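Local atomic coordinates of mirolysin (Tannerella forsythia, PDB entry 6R7V), a protein that cleaves peptide bonds as a zinc metallopeptidase of the pappalysin family, a branch of the metzincins, and is held latent in its zymogen by a cysteine switch. Residues A65-Q70 / I118-T123; S69-L74 / F103-R108; T148-N153 / N305-P310; F171-K176 / G295-M300. The protein carries 1 engineered substitution. All blocks are in the same frame, centred on the assembly; numbering follows the deposited sequence. Where two conformers were deposited one is given.

In the fold
Interactions 1, 2 and 3 all reach the same mixed sheet, while interaction 4 joins the loop between strands 165-167 and 182-185 to residues 295-300. Helix 64-77 opens both interactions 1 and 2, centres about 11 Å apart: its first half meets strand 118-122, its middle strand 101-105. Both close before interaction 3 opens. Interaction 3, its centre about 11 Å from that of interaction 2, touches it through Arg107 and Arg108. Interaction 4, its centre about 15 Å from that of interaction 3, is nested in the loop interaction 3 closes and linked to it by the Arg149-Glu299 salt bridge. Interactions 1 and 2 seat helix 64-77 on the sheet; interactions 3 and 4 pack C-terminal residues on loops.

Interaction 1 (A65-Q70 / I118-T123)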
loop_
_atom_site.group_PDB
_atom_site.type_symbol
_atom_site.label_atom_id
_atom_site.label_comp_id
_atom_site.label_asym_id
_atom_site.label_seq_id
_atom_site.Cartn_x
_atom_site.Cartn_y
_atom_site.Cartn_z
ATOM N N ALA A 65 3.239 -0.988 -20.610
ATOM C CA ALA A 65 4.283 -0.020 -20.226
ATOM C C ALA A 65 3.830 0.772 -19.006
ATOM O O ALA A 65 4.650 1.022 -18.128
ATOM C CB ALA A 65 4.619 0.924 -21.383
ATOM N N GLN A 66 2.537 1.113 -18.911
ATOM C CA GLN A 66 1.991 1.840 -17.761
ATOM C C GLN A 66 2.135 0.985 -16.485
ATOM O O GLN A 66 2.559 1.455 -15.425
ATOM C CB GLN A 66 0.532 2.227 -18.004
ATOM C CG GLN A 66 0.023 3.352 -17.103
ATOM C CD GLN A 66 0.741 4.670 -17.310
ATOM O OE1 GLN A 66 1.158 5.018 -18.426
ATOM N NE2 GLN A 66 0.857 5.443 -16.248
ATOM N N ILE A 67 1.837 -0.312 -16.602
ATOM C CA ILE A 67 1.914 -1.240 -15.481
ATOM C C ILE A 67 3.374 -1.472 -15.045
ATOM O O ILE A 67 3.699 -1.441 -13.843
ATOM C CB ILE A 67 1.235 -2.551 -15.847
ATOM C CG1 ILE A 67 -0.277 -2.315 -16.009
ATOM C CG2 ILE A 67 1.563 -3.629 -14.807
ATOM C CD1 ILE A 67 -0.964 -3.469 -16.714
ATOM N N ILE A 68 4.269 -1.662 -16.042
ATOM C CA ILE A 68 5.690 -1.852 -15.729
ATOM C C ILE A 68 6.239 -0.596 -15.021
ATOM O O ILE A 68 7.035 -0.721 -14.080
ATOM C CB ILE A 68 6.412 -2.145 -17.063
ATOM C CG1 ILE A 68 6.025 -3.566 -17.551
ATOM C CG2 ILE A 68 7.963 -1.951 -16.976
ATOM C CD1 ILE A 68 6.385 -3.838 -19.001
ATOM N N SER A 69 5.789 0.598 -15.435
ATOM C CA SER A 69 6.250 1.808 -14.761
ATOM C C SER A 69 5.795 1.805 -13.298
ATOM O O SER A 69 6.548 2.285 -12.453
ATOM C CB SER A 69 5.780 3.073 -15.464
ATOM O OG SER A 69 4.433 3.418 -15.208
ATOM N N GLN A 70 4.624 1.225 -12.973
ATOM C CA GLN A 70 4.221 1.168 -11.572
ATOM C C GLN A 70 5.123 0.242 -10.761
ATOM O O GLN A 70 5.460 0.550 -9.600
ATOM C CB GLN A 70 2.759 0.711 -11.443
ATOM C CG GLN A 70 2.280 0.670 -9.983
ATOM C CD GLN A 70 2.297 2.052 -9.360
ATOM O OE1 GLN A 70 1.438 2.873 -9.666
ATOM N NE2 GLN A 70 3.225 2.346 -8.466
ATOM N N ILE A 118 0.247 -10.048 -15.865
ATOM C CA ILE A 118 -0.817 -9.092 -16.125
ATOM C C ILE A 118 -2.024 -9.869 -16.637
ATOM O O ILE A 118 -1.907 -10.630 -17.630
ATOM C CB ILE A 118 -0.373 -8.008 -17.135
ATOM C CG1 ILE A 118 0.854 -7.203 -16.602
ATOM C CG2 ILE A 118 -1.564 -7.081 -17.507
ATOM C CD1 ILE A 118 1.580 -6.339 -17.663
ATOM N N THR A 119 -3.185 -9.693 -15.995
ATOM C CA THR A 119 -4.417 -10.302 -16.503
ATOM C C THR A 119 -5.298 -9.185 -17.030
ATOM O O THR A 119 -5.167 -8.039 -16.595
ATOM C CB THR A 119 -5.162 -11.123 -15.457
ATOM O OG1 THR A 119 -5.711 -10.267 -14.440
ATOM C CG2 THR A 119 -4.292 -12.222 -14.815
ATOM N N ARG A 120 -6.167 -9.516 -17.970
ATOM C CA ARG A 120 -7.083 -8.570 -18.598
ATOM C C ARG A 120 -8.475 -9.153 -18.563
ATOM O O ARG A 120 -8.694 -10.243 -19.106
ATOM C CB ARG A 120 -6.676 -8.287 -20.053
ATOM C CG ARG A 120 -5.224 -7.878 -20.269
ATOM C CD ARG A 120 -5.123 -6.392 -20.335
ATOM N NE ARG A 120 -3.747 -5.908 -20.444
ATOM C CZ ARG A 120 -3.439 -4.641 -20.262
ATOM N NH1 ARG A 120 -4.389 -3.758 -19.982
ATOM N NH2 ARG A 120 -2.178 -4.237 -20.357
ATOM N N THR A 121 -9.420 -8.433 -17.958
ATOM C CA THR A 121 -10.797 -8.893 -17.833
ATOM C C THR A 121 -11.722 -7.795 -18.266
ATOM O O THR A 121 -11.778 -6.746 -17.627
ATOM C CB THR A 121 -11.126 -9.307 -16.385
ATOM O OG1 THR A 121 -10.127 -10.219 -15.912
ATOM C CG2 THR A 121 -12.551 -9.917 -16.250
ATOM N N SER A 122 -12.481 -8.035 -19.348
ATOM C CA SER A 122 -13.489 -7.070 -19.764
ATOM C C SER A 122 -14.696 -7.255 -18.839
ATOM O O SER A 122 -14.948 -8.367 -18.331
ATOM C CB SER A 122 -13.847 -7.248 -21.234
ATOM O OG SER A 122 -14.520 -8.470 -21.466
ATOM N N THR A 123 -15.386 -6.154 -18.546
ATOM C CA THR A 123 -16.516 -6.187 -17.635
ATOM C C THR A 123 -17.622 -5.267 -18.081
ATOM O O THR A 123 -17.367 -4.262 -18.747
ATOM C CB THR A 123 -16.050 -5.825 -16.195
ATOM O OG1 THR A 123 -17.139 -5.996 -15.283
ATOM C CG2 THR A 123 -15.507 -4.392 -16.068
#
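Ile67 of helix 64-77 and Ile118 of strand 118-122 meet branch to branch where the helix lies against the mixed sheet, in a position consistent with the backing helix of metzincins. From CB, which points at the strand, the Ile67 side chain divides. Its short branch, CG2, rests 3.9 Å from CD1 of Ile118. The long branch leaves through CG1, which chi1 (-67°) sets opposite the carbonyl carbon, and runs on to CD1, the methyl that makes the closest approach, 3.7 Å from CG2 of Ile118. Each isoleucine thus offers a long and a short arm to the other, tip to tip, and beta-branched side chains suit such a seam because both arms can be used. Val51 and Val53 of strand 45-55 also pack on Ile67, extending the apolar layer. At the border the CD1 methyl meets Arg120, which arrives from the opposite direction. A bend at chi2 (-96°) turns its guanidinium toward the residues that lead into the helix, where NH1 is hydrogen-bonded to Ile62 O. Arg120 NH2, salt-bridged to Asp64 OD2, lies 3.9 Å from Ile67 CD1.

Interaction 2 (S69-L74 / F103-R108); sequences SQIQVL and FKLARR
A beta-alpha-beta crossover brings Ile71 and Leu74 over Phe103 and Leu105: helix 64-77 links the parallel neighbours 45-55 and 101-105 and runs back at 161° to the second of them, 8.3 Å from it between the local axes. Leu74 crosses the Phe103 ring at about a right angle. Its CB makes a CH-pi contact over one face, 4.0 Å from the ring centroid, while CD1 covers the same ring nearer its rim. About one helical turn earlier, Ile71 divides its branches. CG2, held opposite the backbone N, lies 3.7 Å from the Phe103 carbonyl O, whereas CG1 reaches the fork of Leu105, 4.0 Å from CG. Val209 of helix 203-212, which carries the zinc ligands His207 and His211, touches Phe103, and Thr206 touches Leu74. Just beyond residues 69-74, Asn75 OD1 accepts a hydrogen bond from Phe103 N. Between 69-74 and 103-108 themselves there is none, so within these segments the fit rests on the shape of the aliphatic and aromatic groups.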
loop_
_atom_site.group_PDB
_atom_site.type_symbol
_atom_site.label_atom_id
_atom_site.label_comp_id
_atom_site.label_asym_id
_atom_site.label_seq_id
_atom_site.Cartn_x
_atom_site.Cartn_y
_atom_site.Cartn_z
ATOM N N SER A 69 5.789 0.598 -15.435
ATOM C CA SER A 69 6.250 1.808 -14.761
ATOM C C SER A 69 5.795 1.805 -13.298
ATOM O O SER A 69 6.548 2.285 -12.453
ATOM C CB SER A 69 5.780 3.073 -15.464
ATOM O OG SER A 69 4.433 3.418 -15.208
ATOM N N GLN A 70 4.624 1.225 -12.973
ATOM C CA GLN A 70 4.221 1.168 -11.572
ATOM C C GLN A 70 5.123 0.242 -10.761
ATOM O O GLN A 70 5.460 0.550 -9.600
ATOM C CB GLN A 70 2.759 0.711 -11.443
ATOM C CG GLN A 70 2.280 0.670 -9.983
ATOM C CD GLN A 70 2.297 2.052 -9.360
ATOM O OE1 GLN A 70 1.438 2.873 -9.666
ATOM N NE2 GLN A 70 3.225 2.346 -8.466
ATOM N N ILE A 71 5.522 -0.890 -11.355
ATOM C CA ILE A 71 6.409 -1.817 -10.664
ATOM C C ILE A 71 7.756 -1.136 -10.427
ATOM O O ILE A 71 8.351 -1.286 -9.341
ATOM C CB ILE A 71 6.548 -3.123 -11.461
ATOM C CG1 ILE A 71 5.159 -3.740 -11.693
ATOM C CG2 ILE A 71 7.452 -4.122 -10.692
ATOM C CD1 ILE A 71 4.293 -4.024 -10.404
ATOM N N GLN A 72 8.201 -0.337 -11.415
ATOM C CA GLN A 72 9.444 0.447 -11.274
ATOM C C GLN A 72 9.357 1.400 -10.073
ATOM O O GLN A 72 10.281 1.456 -9.250
ATOM C CB GLN A 72 9.700 1.248 -12.547
ATOM C CG GLN A 72 11.023 2.001 -12.515
ATOM C CD GLN A 72 11.251 2.851 -13.746
ATOM O OE1 GLN A 72 10.318 3.249 -14.459
ATOM N NE2 GLN A 72 12.510 3.158 -14.009
ATOM N N VAL A 73 8.224 2.107 -9.945
ATOM C CA VAL A 73 8.043 3.038 -8.828
ATOM C C VAL A 73 8.061 2.287 -7.487
ATOM O O VAL A 73 8.710 2.753 -6.537
ATOM C CB VAL A 73 6.721 3.822 -9.001
ATOM C CG1 VAL A 73 6.354 4.584 -7.714
ATOM C CG2 VAL A 73 6.805 4.812 -10.169
ATOM N N LEU A 74 7.394 1.124 -7.390
ATOM C CA LEU A 74 7.433 0.391 -6.123
ATOM C C LEU A 74 8.855 -0.005 -5.766
ATOM O O LEU A 74 9.265 0.148 -4.629
ATOM C CB LEU A 74 6.548 -0.852 -6.148
ATOM C CG LEU A 74 5.034 -0.606 -6.349
ATOM C CD1 LEU A 74 4.294 -1.931 -6.459
ATOM C CD2 LEU A 74 4.428 0.146 -5.136
ATOM N N PHE A 103 9.823 -5.995 -5.884
ATOM C CA PHE A 103 8.573 -6.410 -6.511
ATOM C C PHE A 103 8.875 -6.878 -7.898
ATOM O O PHE A 103 9.650 -6.236 -8.608
ATOM C CB PHE A 103 7.578 -5.243 -6.567
ATOM C CG PHE A 103 7.187 -4.707 -5.214
ATOM C CD1 PHE A 103 8.002 -3.793 -4.546
ATOM C CD2 PHE A 103 6.025 -5.142 -4.584
ATOM C CE1 PHE A 103 7.645 -3.302 -3.290
ATOM C CE2 PHE A 103 5.688 -4.681 -3.305
ATOM C CZ PHE A 103 6.502 -3.752 -2.667
ATOM N N LYS A 104 8.314 -8.028 -8.285
ATOM C CA LYS A 104 8.509 -8.508 -9.652
ATOM C C LYS A 104 7.220 -9.071 -10.155
ATOM O O LYS A 104 6.560 -9.837 -9.444
ATOM C CB LYS A 104 9.602 -9.591 -9.759
ATOM C CG LYS A 104 11.022 -9.141 -9.484
ATOM C CD LYS A 104 11.999 -10.319 -9.666
ATOM C CE LYS A 104 13.309 -9.999 -9.007
ATOM N NZ LYS A 104 14.324 -11.054 -9.239
ATOM N N LEU A 105 6.891 -8.790 -11.424
ATOM C CA LEU A 105 5.706 -9.402 -11.980
ATOM C C LEU A 105 5.900 -10.915 -12.078
ATOM O O LEU A 105 6.971 -11.389 -12.480
ATOM C CB LEU A 105 5.430 -8.842 -13.373
ATOM C CG LEU A 105 4.952 -7.376 -13.415
ATOM C CD1 LEU A 105 4.900 -6.877 -14.880
ATOM C CD2 LEU A 105 3.531 -7.252 -12.820
ATOM N N ALA A 106 4.868 -11.666 -11.706
ATOM C CA ALA A 106 4.901 -13.119 -11.777
ATOM C C ALA A 106 5.154 -13.608 -13.189
ATOM O O ALA A 106 4.721 -12.992 -14.154
ATOM C CB ALA A 106 3.566 -13.677 -11.291
ATOM N N ARG A 107 5.850 -14.744 -13.303
ATOM C CA ARG A 107 6.130 -15.376 -14.579
ATOM C C ARG A 107 5.502 -16.761 -14.643
ATOM O O ARG A 107 5.496 -17.398 -15.697
ATOM C CB ARG A 107 7.638 -15.433 -14.875
ATOM C CG ARG A 107 8.269 -14.040 -14.991
ATOM C CD ARG A 107 7.778 -13.200 -16.169
ATOM N NE ARG A 107 7.798 -13.915 -17.451
ATOM C CZ ARG A 107 8.854 -14.017 -18.254
ATOM N NH1 ARG A 107 10.006 -13.445 -17.924
ATOM N NH2 ARG A 107 8.764 -14.690 -19.393
ATOM N N ARG A 108 4.952 -17.212 -13.511
ATOM C CA ARG A 108 4.246 -18.509 -13.436
ATOM C C ARG A 108 2.920 -18.282 -12.748
ATOM O O ARG A 108 2.904 -17.655 -11.680
ATOM C CB ARG A 108 5.077 -19.547 -12.666
ATOM C CG ARG A 108 6.360 -19.905 -13.392
ATOM C CD ARG A 108 7.272 -20.695 -12.524
ATOM N NE ARG A 108 8.630 -20.707 -13.062
ATOM C CZ ARG A 108 9.588 -21.517 -12.630
ATOM N NH1 ARG A 108 9.352 -22.365 -11.638
ATOM N NH2 ARG A 108 10.793 -21.478 -13.181
#

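Interaction 3 (T148-N153 / N305-P310)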
loop_
_atom_site.group_PDB
_atom_site.type_symbol
_atom_site.label_atom_id
_atom_site.label_comp_id
_atom_site.label_asym_id
_atom_site.label_seq_id
_atom_site.Cartn_x
_atom_site.Cartn_y
_atom_site.Cartn_z
ATOM N N THR A 148 -3.366 -15.849 -2.671
ATOM C CA THR A 148 -2.868 -14.683 -1.933
ATOM C C THR A 148 -1.734 -15.010 -0.955
ATOM O O THR A 148 -1.125 -14.079 -0.409
ATOM C CB THR A 148 -4.005 -13.948 -1.229
ATOM O OG1 THR A 148 -4.640 -14.853 -0.328
ATOM C CG2 THR A 148 -5.017 -13.400 -2.208
ATOM N N ARG A 149 -1.432 -16.312 -0.767
ATOM C CA ARG A 149 -0.296 -16.696 0.082
ATOM C C ARG A 149 0.993 -16.520 -0.698
ATOM O O ARG A 149 2.064 -16.445 -0.109
ATOM C CB ARG A 149 -0.408 -18.166 0.504
ATOM C CG ARG A 149 -1.716 -18.523 1.188
ATOM C CD ARG A 149 -1.794 -20.002 1.557
ATOM N NE ARG A 149 -0.770 -20.430 2.519
ATOM C CZ ARG A 149 -0.759 -20.086 3.803
ATOM N NH1 ARG A 149 -1.675 -19.251 4.283
ATOM N NH2 ARG A 149 0.184 -20.553 4.614
ATOM N N ARG A 150 0.906 -16.508 -2.040
ATOM C CA ARG A 150 2.080 -16.478 -2.895
ATOM C C ARG A 150 2.225 -15.230 -3.745
ATOM O O ARG A 150 3.348 -14.940 -4.160
ATOM C CB ARG A 150 2.058 -17.692 -3.817
ATOM C CG ARG A 150 2.245 -18.979 -3.000
ATOM C CD ARG A 150 2.229 -20.221 -3.835
ATOM N NE ARG A 150 1.707 -21.317 -3.022
ATOM C CZ ARG A 150 1.564 -22.568 -3.439
ATOM N NH1 ARG A 150 1.933 -22.911 -4.666
ATOM N NH2 ARG A 150 1.056 -23.486 -2.631
ATOM N N TYR A 151 1.135 -14.548 -4.057
ATOM C CA TYR A 151 1.192 -13.365 -4.914
ATOM C C TYR A 151 0.565 -12.188 -4.247
ATOM O O TYR A 151 -0.456 -12.311 -3.562
ATOM C CB TYR A 151 0.370 -13.595 -6.221
ATOM C CG TYR A 151 0.760 -14.822 -7.018
ATOM C CD1 TYR A 151 1.654 -14.733 -8.086
ATOM C CD2 TYR A 151 0.145 -16.056 -6.786
ATOM C CE1 TYR A 151 1.960 -15.846 -8.867
ATOM C CE2 TYR A 151 0.406 -17.161 -7.594
ATOM C CZ TYR A 151 1.323 -17.054 -8.626
ATOM O OH TYR A 151 1.611 -18.160 -9.379
ATOM N N LEU A 152 1.142 -11.009 -4.503
ATOM C CA LEU A 152 0.455 -9.751 -4.217
ATOM C C LEU A 152 -0.412 -9.463 -5.423
ATOM O O LEU A 152 0.087 -9.298 -6.539
ATOM C CB LEU A 152 1.412 -8.582 -3.947
ATOM C CG LEU A 152 0.838 -7.140 -4.104
ATOM C CD1 LEU A 152 -0.280 -6.836 -3.079
ATOM C CD2 LEU A 152 1.917 -6.082 -3.934
ATOM N N ASN A 153 -1.724 -9.387 -5.183
ATOM C CA ASN A 153 -2.715 -9.069 -6.205
ATOM C C ASN A 153 -3.021 -7.581 -6.197
ATOM O O ASN A 153 -3.411 -7.040 -5.148
ATOM C CB ASN A 153 -4.009 -9.826 -5.944
ATOM C CG ASN A 153 -3.914 -11.299 -6.168
ATOM O OD1 ASN A 153 -4.333 -11.830 -7.207
ATOM N ND2 ASN A 153 -3.353 -12.005 -5.212
ATOM N N ASN A 305 11.129 -16.762 -5.683
ATOM C CA ASN A 305 12.084 -16.876 -6.784
ATOM C C ASN A 305 11.508 -17.706 -7.913
ATOM O O ASN A 305 11.621 -17.293 -9.061
ATOM C CB ASN A 305 13.408 -17.467 -6.327
ATOM C CG ASN A 305 14.278 -16.506 -5.563
ATOM O OD1 ASN A 305 14.910 -16.874 -4.569
ATOM N ND2 ASN A 305 14.361 -15.261 -6.023
ATOM N N GLU A 306 10.896 -18.866 -7.587
ATOM C CA GLU A 306 10.271 -19.789 -8.535
ATOM C C GLU A 306 9.196 -19.085 -9.369
ATOM O O GLU A 306 9.074 -19.296 -10.564
ATOM C CB GLU A 306 9.622 -20.955 -7.761
ATOM C CG GLU A 306 10.623 -21.868 -7.060
ATOM C CD GLU A 306 10.949 -21.572 -5.604
ATOM O OE1 GLU A 306 11.203 -20.393 -5.259
ATOM O OE2 GLU A 306 10.974 -22.536 -4.807
ATOM N N LEU A 307 8.392 -18.264 -8.711
ATOM C CA LEU A 307 7.273 -17.626 -9.390
ATOM C C LEU A 307 7.640 -16.386 -10.202
ATOM O O LEU A 307 6.815 -15.981 -11.028
ATOM C CB LEU A 307 6.179 -17.257 -8.379
ATOM C CG LEU A 307 5.583 -18.470 -7.610
ATOM C CD1 LEU A 307 4.610 -17.993 -6.565
ATOM C CD2 LEU A 307 4.930 -19.493 -8.558
ATOM N N THR A 308 8.841 -15.820 -10.019
ATOM C CA THR A 308 9.219 -14.600 -10.733
ATOM C C THR A 308 10.270 -14.877 -11.828
ATOM O O THR A 308 10.743 -13.947 -12.476
ATOM C CB THR A 308 9.633 -13.489 -9.770
ATOM O OG1 THR A 308 10.622 -13.950 -8.850
ATOM C CG2 THR A 308 8.454 -12.957 -8.983
ATOM N N ASN A 309 10.562 -16.156 -12.108
ATOM C CA ASN A 309 11.470 -16.505 -13.188
ATOM C C ASN A 309 10.724 -17.377 -14.216
ATOM O O ASN A 309 9.815 -18.113 -13.825
ATOM C CB ASN A 309 12.709 -17.163 -12.630
ATOM C CG ASN A 309 13.595 -16.141 -11.956
ATOM O OD1 ASN A 309 13.588 -15.991 -10.738
ATOM N ND2 ASN A 309 14.352 -15.386 -12.740
ATOM N N PRO A 310 11.020 -17.264 -15.549
ATOM C CA PRO A 310 10.266 -18.071 -16.533
ATOM C C PRO A 310 10.515 -19.570 -16.415
ATOM O O PRO A 310 11.569 -19.980 -15.951
ATOM C CB PRO A 310 10.761 -17.539 -17.880
ATOM C CG PRO A 310 12.122 -17.019 -17.603
ATOM C CD PRO A 310 12.037 -16.425 -16.227
#
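The Tyr151 ring receives Leu307 over one face: the CD1 methyl sits 4.0 Å above the ring plane, offset toward the rim nearest CZ. Trp146 pairs edge-to-face with the same ring. Because the leucine crosses the tyrosine at about a right angle, its two methyls divide the work, CD1 lying above the ring while CD2 comes to 3.7 Å from the hydroxyl oxygen OH. That OH is hydrogen-bonded to the backbone O of Arg108, which fixes the far end of the ring and gives its buried polar atom a partner. Tyrosine therefore suits this place twice over, with a flat apolar face for the leucine and a polar tip for the neighbouring backbone. Chi1 of Leu307 (-61°) sets CG opposite the carbonyl carbon and sends the fork across to the 148-153 segment, where CD1 also packs 3.8 Å from Arg150 CB, the foot of an arginine chain that stretches on past the leucine. The backbone of Leu307 is bonded to that of Arg107, and Arg108 NE and NH2 hold the carbonyls of Asn309 and Pro310, the modelled end of the chain. This is structural packing: Leu307, at the end of helix 304-307, rests on the loop that leads into strand 152-157 of the mixed sheet.

Interaction 4 (F171-K176 / G295-M300)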
loop_
_atom_site.group_PDB
_atom_site.type_symbol
_atom_site.label_atom_id
_atom_site.label_comp_id
_atom_site.label_asym_id
_atom_site.label_seq_id
_atom_site.Cartn_x
_atom_site.Cartn_y
_atom_site.Cartn_z
ATOM N N PHE A 171 -4.148 -7.823 9.381
ATOM C CA PHE A 171 -4.953 -8.431 10.447
ATOM C C PHE A 171 -6.213 -9.109 9.890
ATOM O O PHE A 171 -6.861 -9.884 10.605
ATOM C CB PHE A 171 -5.337 -7.417 11.564
ATOM C CG PHE A 171 -6.550 -6.550 11.248
ATOM C CD1 PHE A 171 -6.416 -5.379 10.514
ATOM C CD2 PHE A 171 -7.819 -6.926 11.661
ATOM C CE1 PHE A 171 -7.530 -4.587 10.216
ATOM C CE2 PHE A 171 -8.943 -6.159 11.316
ATOM C CZ PHE A 171 -8.786 -5.001 10.586
ATOM N N GLU A 172 -6.585 -8.781 8.655
ATOM C CA GLU A 172 -7.764 -9.333 7.986
ATOM C C GLU A 172 -7.414 -10.576 7.156
ATOM O O GLU A 172 -8.338 -11.191 6.608
ATOM C CB GLU A 172 -8.403 -8.282 7.028
ATOM C CG GLU A 172 -8.413 -6.828 7.527
ATOM C CD GLU A 172 -9.156 -5.804 6.678
ATOM O OE1 GLU A 172 -8.530 -4.867 6.112
ATOM O OE2 GLU A 172 -10.397 -5.936 6.604
ATOM N N PHE A 173 -6.108 -10.932 7.018
ATOM C CA PHE A 173 -5.726 -12.032 6.128
ATOM C C PHE A 173 -6.362 -13.363 6.520
ATOM O O PHE A 173 -6.912 -14.046 5.645
ATOM C CB PHE A 173 -4.205 -12.183 6.033
ATOM C CG PHE A 173 -3.817 -13.172 4.961
ATOM C CD1 PHE A 173 -3.696 -12.772 3.640
ATOM C CD2 PHE A 173 -3.691 -14.531 5.254
ATOM C CE1 PHE A 173 -3.351 -13.683 2.645
ATOM C CE2 PHE A 173 -3.345 -15.447 4.253
ATOM C CZ PHE A 173 -3.197 -15.017 2.951
ATOM N N GLN A 174 -6.282 -13.735 7.796
ATOM C CA GLN A 174 -6.802 -15.027 8.236
ATOM C C GLN A 174 -8.278 -15.170 7.884
ATOM O O GLN A 174 -8.647 -16.204 7.315
ATOM C CB GLN A 174 -6.558 -15.201 9.739
ATOM C CG GLN A 174 -7.192 -16.469 10.353
ATOM C CD GLN A 174 -6.870 -16.615 11.820
ATOM O OE1 GLN A 174 -7.097 -15.710 12.637
ATOM N NE2 GLN A 174 -6.351 -17.773 12.191
ATOM N N THR A 175 -9.118 -14.148 8.173
ATOM C CA THR A 175 -10.563 -14.258 7.916
ATOM C C THR A 175 -11.003 -13.913 6.488
ATOM O O THR A 175 -12.093 -14.332 6.060
ATOM C CB THR A 175 -11.372 -13.411 8.907
ATOM O OG1 THR A 175 -10.918 -12.065 8.829
ATOM C CG2 THR A 175 -11.270 -13.930 10.354
ATOM N N LYS A 176 -10.199 -13.117 5.762
ATOM C CA LYS A 176 -10.577 -12.690 4.399
ATOM C C LYS A 176 -9.426 -12.971 3.426
ATOM O O LYS A 176 -8.954 -12.056 2.755
ATOM C CB LYS A 176 -10.962 -11.195 4.397
ATOM C CG LYS A 176 -12.207 -10.918 5.265
ATOM C CD LYS A 176 -12.654 -9.459 5.204
ATOM C CE LYS A 176 -13.530 -9.172 4.002
ATOM N NZ LYS A 176 -14.137 -7.814 4.052
ATOM N N GLY A 295 5.806 -14.923 10.750
ATOM C CA GLY A 295 5.336 -13.804 9.928
ATOM C C GLY A 295 4.122 -14.199 9.120
ATOM O O GLY A 295 4.141 -15.243 8.476
ATOM N N ILE A 296 3.067 -13.373 9.128
ATOM C CA ILE A 296 1.829 -13.721 8.415
ATOM C C ILE A 296 2.079 -13.867 6.889
ATOM O O ILE A 296 1.393 -14.672 6.253
ATOM C CB ILE A 296 0.684 -12.713 8.743
ATOM C CG1 ILE A 296 -0.708 -13.245 8.343
ATOM C CG2 ILE A 296 0.939 -11.317 8.167
ATOM C CD1 ILE A 296 -1.379 -14.210 9.331
ATOM N N ARG A 297 3.079 -13.131 6.315
ATOM C CA ARG A 297 3.365 -13.214 4.886
ATOM C C ARG A 297 4.652 -14.028 4.610
ATOM O O ARG A 297 5.170 -13.961 3.506
ATOM C CB ARG A 297 3.447 -11.799 4.269
ATOM C CG ARG A 297 2.219 -10.930 4.578
ATOM C CD ARG A 297 2.095 -9.782 3.548
ATOM N NE ARG A 297 0.945 -8.891 3.772
ATOM C CZ ARG A 297 -0.307 -9.205 3.444
ATOM N NH1 ARG A 297 -0.595 -10.412 2.963
ATOM N NH2 ARG A 297 -1.286 -8.331 3.630
ATOM N N ARG A 298 5.140 -14.837 5.575
ATOM C CA ARG A 298 6.379 -15.604 5.380
ATOM C C ARG A 298 6.332 -16.589 4.194
ATOM O O ARG A 298 7.365 -16.784 3.547
ATOM C CB ARG A 298 6.793 -16.339 6.665
ATOM C CG ARG A 298 5.904 -17.521 7.006
ATOM C CD ARG A 298 6.185 -18.114 8.382
ATOM N NE ARG A 298 5.284 -19.232 8.667
ATOM C CZ ARG A 298 4.078 -19.117 9.220
ATOM N NH1 ARG A 298 3.607 -17.925 9.564
ATOM N NH2 ARG A 298 3.339 -20.196 9.444
ATOM N N GLU A 299 5.159 -17.197 3.905
ATOM C CA GLU A 299 5.025 -18.184 2.820
ATOM C C GLU A 299 5.325 -17.562 1.460
ATOM O O GLU A 299 5.830 -18.243 0.563
ATOM C CB GLU A 299 3.627 -18.815 2.795
ATOM C CG GLU A 299 3.624 -20.262 2.342
ATOM C CD GLU A 299 2.853 -20.548 1.071
ATOM O OE1 GLU A 299 1.707 -21.044 1.168
ATOM O OE2 GLU A 299 3.396 -20.282 -0.025
ATOM N N MET A 300 5.045 -16.255 1.307
ATOM C CA MET A 300 5.295 -15.590 0.058
ATOM C C MET A 300 6.782 -15.664 -0.283
ATOM O O MET A 300 7.145 -15.637 -1.455
ATOM C CB MET A 300 4.824 -14.139 0.146
ATOM C CG MET A 300 4.948 -13.416 -1.147
ATOM S SD MET A 300 4.131 -11.848 -1.031
ATOM C CE MET A 300 2.404 -12.355 -1.313
#
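Opposite Phe173, the 295-300 segment presents Ile296 and Arg297 from a type I beta turn that starts at Gly295. Gly295 O takes two bonds from opposite faces of its plane, from the Arg298 backbone N and from Arg298 NH1, which stands above the carbonyl plane at 2.9 Å; the pair probably steadies the turn. Ile296 then directs its CG1 at the stem of Phe173, 4.3 Å from CB, a loose apolar contact. Arg297 follows, its chain stretched out as far as NE, and its NH1 comes 4.0 Å from Phe173 CD1 with the guanidinium and ring planes 88° apart. Here, about 14 Å from the zinc ion, the turn meets the C-terminal end of the zinc-binding helix 203-212: NH2 is hydrogen-bonded to Trp212 O, the Trp212 ring makes a cation-pi contact, and NH1 forms a salt bridge with Asp180. An arginine suits the site, since its several N-H groups can serve these partners together. Past Arg298, Glu299 OE1 is salt-bridged to Arg149 NE, and Met300 packs on strand 45-55.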